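Local coordinates for kappa-carrageenase (PDB 1DYP), which hydrolyses, through the catalytic domain described here, internal beta-1,4 linkages between D-galactose 4-sulfate and 3,6-anhydro-D-galactose in kappa-carrageenans, at residues P111-D124 and R223-H237. The protein carries 1 engineered substitution. Residues are numbered along the deposited sequence; the frame is centred on the assembly and turned at random.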
loop_
_atom_site.group_PDB
_atom_site.type_symbol
_atom_site.label_atom_id
_atom_site.label_comp_id
_atom_site.label_asym_id
_atom_site.label_seq_id
_atom_site.Cartn_x
_atom_site.Cartn_y
_atom_site.Cartn_z
ATOM N N PRO A 111 3.340 4.604 17.748
ATOM C CA PRO A 111 3.551 4.872 16.322
ATOM C C PRO A 111 4.913 4.401 15.828
ATOM O O PRO A 111 5.800 4.082 16.625
ATOM C CB PRO A 111 3.413 6.386 16.243
ATOM C CG PRO A 111 4.052 6.822 17.533
ATOM C CD PRO A 111 3.486 5.838 18.541
ATOM N N GLY A 112 5.069 4.357 14.508
ATOM C CA GLY A 112 6.342 3.950 13.942
ATOM C C GLY A 112 6.265 3.219 12.616
ATOM O O GLY A 112 7.183 3.325 11.804
ATOM N N VAL A 113 5.188 2.470 12.393
ATOM C CA VAL A 113 5.039 1.727 11.142
ATOM C C VAL A 113 3.622 1.775 10.602
ATOM O O VAL A 113 2.660 1.986 11.347
ATOM C CB VAL A 113 5.429 0.236 11.298
ATOM C CG1 VAL A 113 6.884 0.124 11.736
ATOM C CG2 VAL A 113 4.506 -0.452 12.295
ATOM N N SER A 114 3.501 1.559 9.296
ATOM C CA SER A 114 2.210 1.579 8.639
ATOM C C SER A 114 1.963 0.403 7.704
ATOM O O SER A 114 2.507 0.351 6.593
ATOM C CB SER A 114 2.036 2.879 7.852
ATOM O OG SER A 114 0.802 2.880 7.146
ATOM N N PRO A 115 1.161 -0.572 8.156
ATOM C CA PRO A 115 0.838 -1.738 7.331
ATOM C C PRO A 115 0.032 -1.170 6.168
ATOM O O PRO A 115 -0.811 -0.287 6.367
ATOM C CB PRO A 115 -0.030 -2.588 8.253
ATOM C CG PRO A 115 0.508 -2.269 9.610
ATOM C CD PRO A 115 0.719 -0.772 9.547
ATOM N N ALA A 116 0.279 -1.664 4.964
ATOM C CA ALA A 116 -0.427 -1.151 3.805
ATOM C C ALA A 116 -0.812 -2.232 2.811
ATOM O O ALA A 116 -0.075 -3.194 2.595
ATOM C CB ALA A 116 0.431 -0.096 3.101
ATOM N N PHE A 117 -1.990 -2.058 2.228
ATOM C CA PHE A 117 -2.514 -2.941 1.201
ATOM C C PHE A 117 -2.864 -1.918 0.133
ATOM O O PHE A 117 -3.715 -1.052 0.336
ATOM C CB PHE A 117 -3.750 -3.690 1.707
ATOM C CG PHE A 117 -4.420 -4.542 0.665
ATOM C CD1 PHE A 117 -3.676 -5.231 -0.291
ATOM C CD2 PHE A 117 -5.801 -4.676 0.659
ATOM C CE1 PHE A 117 -4.300 -6.040 -1.240
ATOM C CE2 PHE A 117 -6.438 -5.482 -0.280
ATOM C CZ PHE A 117 -5.687 -6.166 -1.232
ATOM N N TRP A 118 -2.181 -2.005 -0.998
ATOM C CA TRP A 118 -2.375 -1.030 -2.054
ATOM C C TRP A 118 -1.940 -1.579 -3.400
ATOM O O TRP A 118 -1.548 -2.737 -3.515
ATOM C CB TRP A 118 -1.556 0.222 -1.716
ATOM C CG TRP A 118 -0.089 -0.063 -1.472
ATOM C CD1 TRP A 118 0.439 -0.947 -0.576
ATOM C CD2 TRP A 118 1.027 0.545 -2.135
ATOM N NE1 TRP A 118 1.813 -0.932 -0.640
ATOM C CE2 TRP A 118 2.200 -0.024 -1.590
ATOM C CE3 TRP A 118 1.151 1.517 -3.135
ATOM C CZ2 TRP A 118 3.481 0.345 -2.012
ATOM C CZ3 TRP A 118 2.429 1.887 -3.555
ATOM C CH2 TRP A 118 3.575 1.299 -2.992
HETATM N N MSE A 119 -2.032 -0.743 -4.420
HETATM C CA MSE A 119 -1.615 -1.138 -5.755
HETATM C C MSE A 119 -1.124 0.110 -6.463
HETATM O O MSE A 119 -1.652 1.207 -6.258
HETATM C CB MSE A 119 -2.771 -1.797 -6.523
HETATM C CG MSE A 119 -4.003 -0.927 -6.727
HETATM SE SE MSE A 119 -5.504 -1.944 -7.413
HETATM C CE MSE A 119 -6.306 -2.430 -5.716
ATOM N N TYR A 120 -0.093 -0.047 -7.279
ATOM C CA TYR A 120 0.453 1.096 -7.980
ATOM C C TYR A 120 1.027 0.697 -9.317
ATOM O O TYR A 120 1.430 -0.448 -9.523
ATOM C CB TYR A 120 1.534 1.782 -7.133
ATOM C CG TYR A 120 2.801 0.977 -6.913
ATOM C CD1 TYR A 120 2.790 -0.198 -6.158
ATOM C CD2 TYR A 120 4.021 1.418 -7.425
ATOM C CE1 TYR A 120 3.967 -0.907 -5.912
ATOM C CE2 TYR A 120 5.200 0.718 -7.189
ATOM C CZ TYR A 120 5.169 -0.440 -6.431
ATOM O OH TYR A 120 6.342 -1.123 -6.183
ATOM N N SER A 121 1.057 1.664 -10.221
ATOM C CA SER A 121 1.572 1.448 -11.559
ATOM C C SER A 121 2.987 1.975 -11.652
ATOM O O SER A 121 3.525 2.546 -10.704
ATOM C CB SER A 121 0.715 2.205 -12.573
ATOM O OG SER A 121 0.917 3.606 -12.439
ATOM N N THR A 122 3.591 1.754 -12.810
ATOM C CA THR A 122 4.917 2.266 -13.076
ATOM C C THR A 122 4.621 3.715 -13.443
ATOM O O THR A 122 3.465 4.071 -13.685
ATOM C CB THR A 122 5.536 1.565 -14.286
ATOM O OG1 THR A 122 4.562 1.499 -15.334
ATOM C CG2 THR A 122 5.981 0.161 -13.920
ATOM N N ILE A 123 5.647 4.556 -13.466
ATOM C CA ILE A 123 5.451 5.951 -13.830
ATOM C C ILE A 123 5.897 6.092 -15.279
ATOM O O ILE A 123 7.043 5.790 -15.610
ATOM C CB ILE A 123 6.290 6.891 -12.940
ATOM C CG1 ILE A 123 5.859 6.736 -11.478
ATOM C CG2 ILE A 123 6.116 8.336 -13.399
ATOM C CD1 ILE A 123 6.663 7.574 -10.504
ATOM N N ASP A 124 4.980 6.523 -16.139
ATOM C CA ASP A 124 5.283 6.692 -17.557
ATOM C C ASP A 124 5.323 8.173 -17.895
ATOM O O ASP A 124 4.285 8.798 -18.128
ATOM C CB ASP A 124 4.223 6.002 -18.417
ATOM C CG ASP A 124 4.582 5.997 -19.887
ATOM O OD1 ASP A 124 5.507 6.737 -20.280
ATOM O OD2 ASP A 124 3.935 5.255 -20.648
ATOM N N ARG A 223 -4.861 2.871 -14.897
ATOM C CA ARG A 223 -3.609 2.255 -15.315
ATOM C C ARG A 223 -3.453 0.869 -14.706
ATOM O O ARG A 223 -4.163 0.506 -13.767
ATOM C CB ARG A 223 -2.416 3.123 -14.901
ATOM C CG ARG A 223 -2.252 4.389 -15.721
ATOM C CD ARG A 223 -1.108 5.240 -15.201
ATOM N NE ARG A 223 0.178 4.547 -15.249
ATOM C CZ ARG A 223 0.863 4.296 -16.360
ATOM N NH1 ARG A 223 0.393 4.679 -17.540
ATOM N NH2 ARG A 223 2.031 3.669 -16.288
ATOM N N GLN A 224 -2.523 0.097 -15.261
ATOM C CA GLN A 224 -2.230 -1.243 -14.775
ATOM C C GLN A 224 -1.439 -1.095 -13.484
ATOM O O GLN A 224 -0.393 -0.442 -13.462
ATOM C CB GLN A 224 -1.401 -1.999 -15.812
ATOM C CG GLN A 224 -2.175 -2.397 -17.053
ATOM C CD GLN A 224 -3.246 -3.415 -16.746
ATOM O OE1 GLN A 224 -2.985 -4.424 -16.087
ATOM N NE2 GLN A 224 -4.461 -3.162 -17.217
HETATM N N MSE A 225 -1.931 -1.707 -12.414
HETATM C CA MSE A 225 -1.275 -1.594 -11.120
HETATM C C MSE A 225 -0.944 -2.941 -10.491
HETATM O O MSE A 225 -1.704 -3.900 -10.618
HETATM C CB MSE A 225 -2.169 -0.788 -10.174
HETATM C CG MSE A 225 -2.541 0.584 -10.728
HETATM SE SE MSE A 225 -3.924 1.503 -9.726
HETATM C CE MSE A 225 -5.454 0.674 -10.556
ATOM N N ASN A 226 0.206 -2.998 -9.824
ATOM C CA ASN A 226 0.653 -4.209 -9.140
ATOM C C ASN A 226 0.087 -4.211 -7.731
ATOM O O ASN A 226 0.241 -3.237 -6.997
ATOM C CB ASN A 226 2.183 -4.268 -9.059
ATOM C CG ASN A 226 2.836 -4.295 -10.420
ATOM O OD1 ASN A 226 2.938 -3.267 -11.096
ATOM N ND2 ASN A 226 3.272 -5.478 -10.841
ATOM N N LEU A 227 -0.563 -5.308 -7.356
ATOM C CA LEU A 227 -1.159 -5.430 -6.029
ATOM C C LEU A 227 -0.045 -5.628 -5.011
ATOM O O LEU A 227 0.783 -6.529 -5.150
ATOM C CB LEU A 227 -2.123 -6.608 -5.998
ATOM C CG LEU A 227 -3.050 -6.637 -4.786
ATOM C CD1 LEU A 227 -3.859 -5.340 -4.712
ATOM C CD2 LEU A 227 -3.968 -7.844 -4.909
ATOM N N THR A 228 -0.051 -4.802 -3.972
ATOM C CA THR A 228 1.018 -4.845 -2.988
ATOM C C THR A 228 0.616 -4.853 -1.516
ATOM O O THR A 228 -0.348 -4.211 -1.108
ATOM C CB THR A 228 1.955 -3.640 -3.227
ATOM O OG1 THR A 228 2.256 -3.551 -4.626
ATOM C CG2 THR A 228 3.251 -3.783 -2.448
ATOM N N LEU A 229 1.379 -5.606 -0.733
ATOM C CA LEU A 229 1.211 -5.684 0.712
ATOM C C LEU A 229 2.593 -5.280 1.216
ATOM O O LEU A 229 3.602 -5.852 0.801
ATOM C CB LEU A 229 0.877 -7.113 1.146
ATOM C CG LEU A 229 -0.529 -7.591 0.768
ATOM C CD1 LEU A 229 -0.587 -9.112 0.755
ATOM C CD2 LEU A 229 -1.537 -7.009 1.749
ATOM N N SER A 230 2.657 -4.277 2.081
ATOM C CA SER A 230 3.954 -3.836 2.572
ATOM C C SER A 230 3.804 -3.053 3.853
ATOM O O SER A 230 2.719 -2.590 4.181
ATOM C CB SER A 230 4.639 -2.951 1.527
ATOM O OG SER A 230 3.878 -1.777 1.285
ATOM N N GLN A 231 4.902 -2.912 4.581
ATOM C CA GLN A 231 4.873 -2.150 5.816
ATOM C C GLN A 231 5.923 -1.055 5.727
ATOM O O GLN A 231 7.111 -1.328 5.547
ATOM C CB GLN A 231 5.136 -3.059 7.016
ATOM C CG GLN A 231 5.041 -2.333 8.343
ATOM C CD GLN A 231 4.811 -3.274 9.500
ATOM O OE1 GLN A 231 3.683 -3.706 9.749
ATOM N NE2 GLN A 231 5.881 -3.609 10.209
ATOM N N GLY A 232 5.474 0.189 5.832
ATOM C CA GLY A 232 6.393 1.307 5.746
ATOM C C GLY A 232 6.727 1.909 7.095
ATOM O O GLY A 232 6.076 1.622 8.096
ATOM N N LEU A 233 7.748 2.756 7.109
ATOM C CA LEU A 233 8.192 3.424 8.325
ATOM C C LEU A 233 7.483 4.774 8.432
ATOM O O LEU A 233 7.175 5.408 7.416
ATOM C CB LEU A 233 9.710 3.626 8.271
ATOM C CG LEU A 233 10.452 3.883 9.581
ATOM C CD1 LEU A 233 10.393 2.644 10.481
ATOM C CD2 LEU A 233 11.901 4.239 9.261
ATOM N N ARG A 234 7.233 5.214 9.663
ATOM C CA ARG A 234 6.550 6.480 9.906
ATOM C C ARG A 234 7.113 7.179 11.137
ATOM O O ARG A 234 8.024 6.670 11.790
ATOM C CB ARG A 234 5.049 6.235 10.117
ATOM C CG ARG A 234 4.323 5.641 8.916
ATOM C CD ARG A 234 4.247 6.637 7.764
ATOM N NE ARG A 234 3.374 6.182 6.681
ATOM C CZ ARG A 234 3.764 5.424 5.662
ATOM N NH1 ARG A 234 5.025 5.022 5.572
ATOM N NH2 ARG A 234 2.891 5.081 4.722
ATOM N N ALA A 235 6.570 8.353 11.439
ATOM C CA ALA A 235 6.988 9.102 12.613
ATOM C C ALA A 235 6.805 8.145 13.791
ATOM O O ALA A 235 5.852 7.368 13.822
ATOM C CB ALA A 235 6.105 10.336 12.784
ATOM N N PRO A 236 7.670 8.233 14.808
ATOM C CA PRO A 236 8.800 9.145 15.013
ATOM C C PRO A 236 10.123 8.831 14.312
ATOM O O PRO A 236 11.153 9.398 14.677
ATOM C CB PRO A 236 8.964 9.121 16.522
ATOM C CG PRO A 236 8.723 7.664 16.826
ATOM C CD PRO A 236 7.507 7.337 15.971
ATOM N N HIS A 237 10.102 7.956 13.313
ATOM C CA HIS A 237 11.336 7.579 12.627
ATOM C C HIS A 237 11.506 8.220 11.265
ATOM O O HIS A 237 12.449 7.909 10.536
ATOM C CB HIS A 237 11.380 6.062 12.486
ATOM C CG HIS A 237 11.108 5.348 13.769
ATOM N ND1 HIS A 237 11.913 5.489 14.877
ATOM C CD2 HIS A 237 10.094 4.530 14.139
ATOM C CE1 HIS A 237 11.408 4.789 15.877
ATOM N NE2 HIS A 237 10.304 4.199 15.456
HETATM O O HOH W 1 8.247 2.844 16.477
HETATM O O HOH W 2 4.259 -0.960 -9.992
HETATM O O HOH W 3 2.103 -0.369 -14.403
HETATM O O HOH W 4 2.167 3.580 -19.563
#
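Strands 113-120 and 225-233 pair antiparallel, their axes at 161°, joined by backbone hydrogen bonds at Ser114-Gly232, Ala116-Ser230, Trp118-Thr228 and Tyr120-Asn226, with Arg234 N to Gly112 O extending the series. They are a worked example of one strand pair serving both core and cleft. On one face, Phe117 CD1 meets Leu229 CD2 at 3.4 Å, Leu227 CD1 touches Phe117 CE1 at 3.6 Å, and strand 258-270 packs against Leu227. Nearby, of two selenomethionines, Met119 CB packs on Met225 CB (3.8 Å). On the face of Trp118 and Ser114, the indole lies alongside Thr228, whose CB sits over the five-membered ring, 4.0 Å from its centroid. With CG between the backbone N and carbonyl carbon (chi1 55°), the indole stands off its own strand and NE1 donates to Ser230 OG at 2.9 Å. The Tyr120 ring offers its edge to Thr228 OG1, which donates to Asn226 O from the face opposite Tyr120 N. Beyond the strands, Arg223 NE donates almost straight (166°) to Ser121 OG, in the guanidinium plane, at 3.1 Å. Its NH2 and Ser121 OG grip Thr122 O from opposite faces, and NH1 reaches Asp124 OD2 through a water. A leucine in place of Arg223 would probably leave Ser121 OG without its NE donor, Thr122 O with the serine hydroxyl alone of the two, and Asp124 without its water link. At the far end, Ser114 CB lies over one face of the Arg234 guanidinium, while NH1 binds Leu233 O and NE binds Gln145. Trp118 touches active-site Asp139, and Arg234, important for substrate recognition, nears proton donor Glu142: this face belongs to the tunnel-shaped catalytic cleft of the family 16 beta-sandwich.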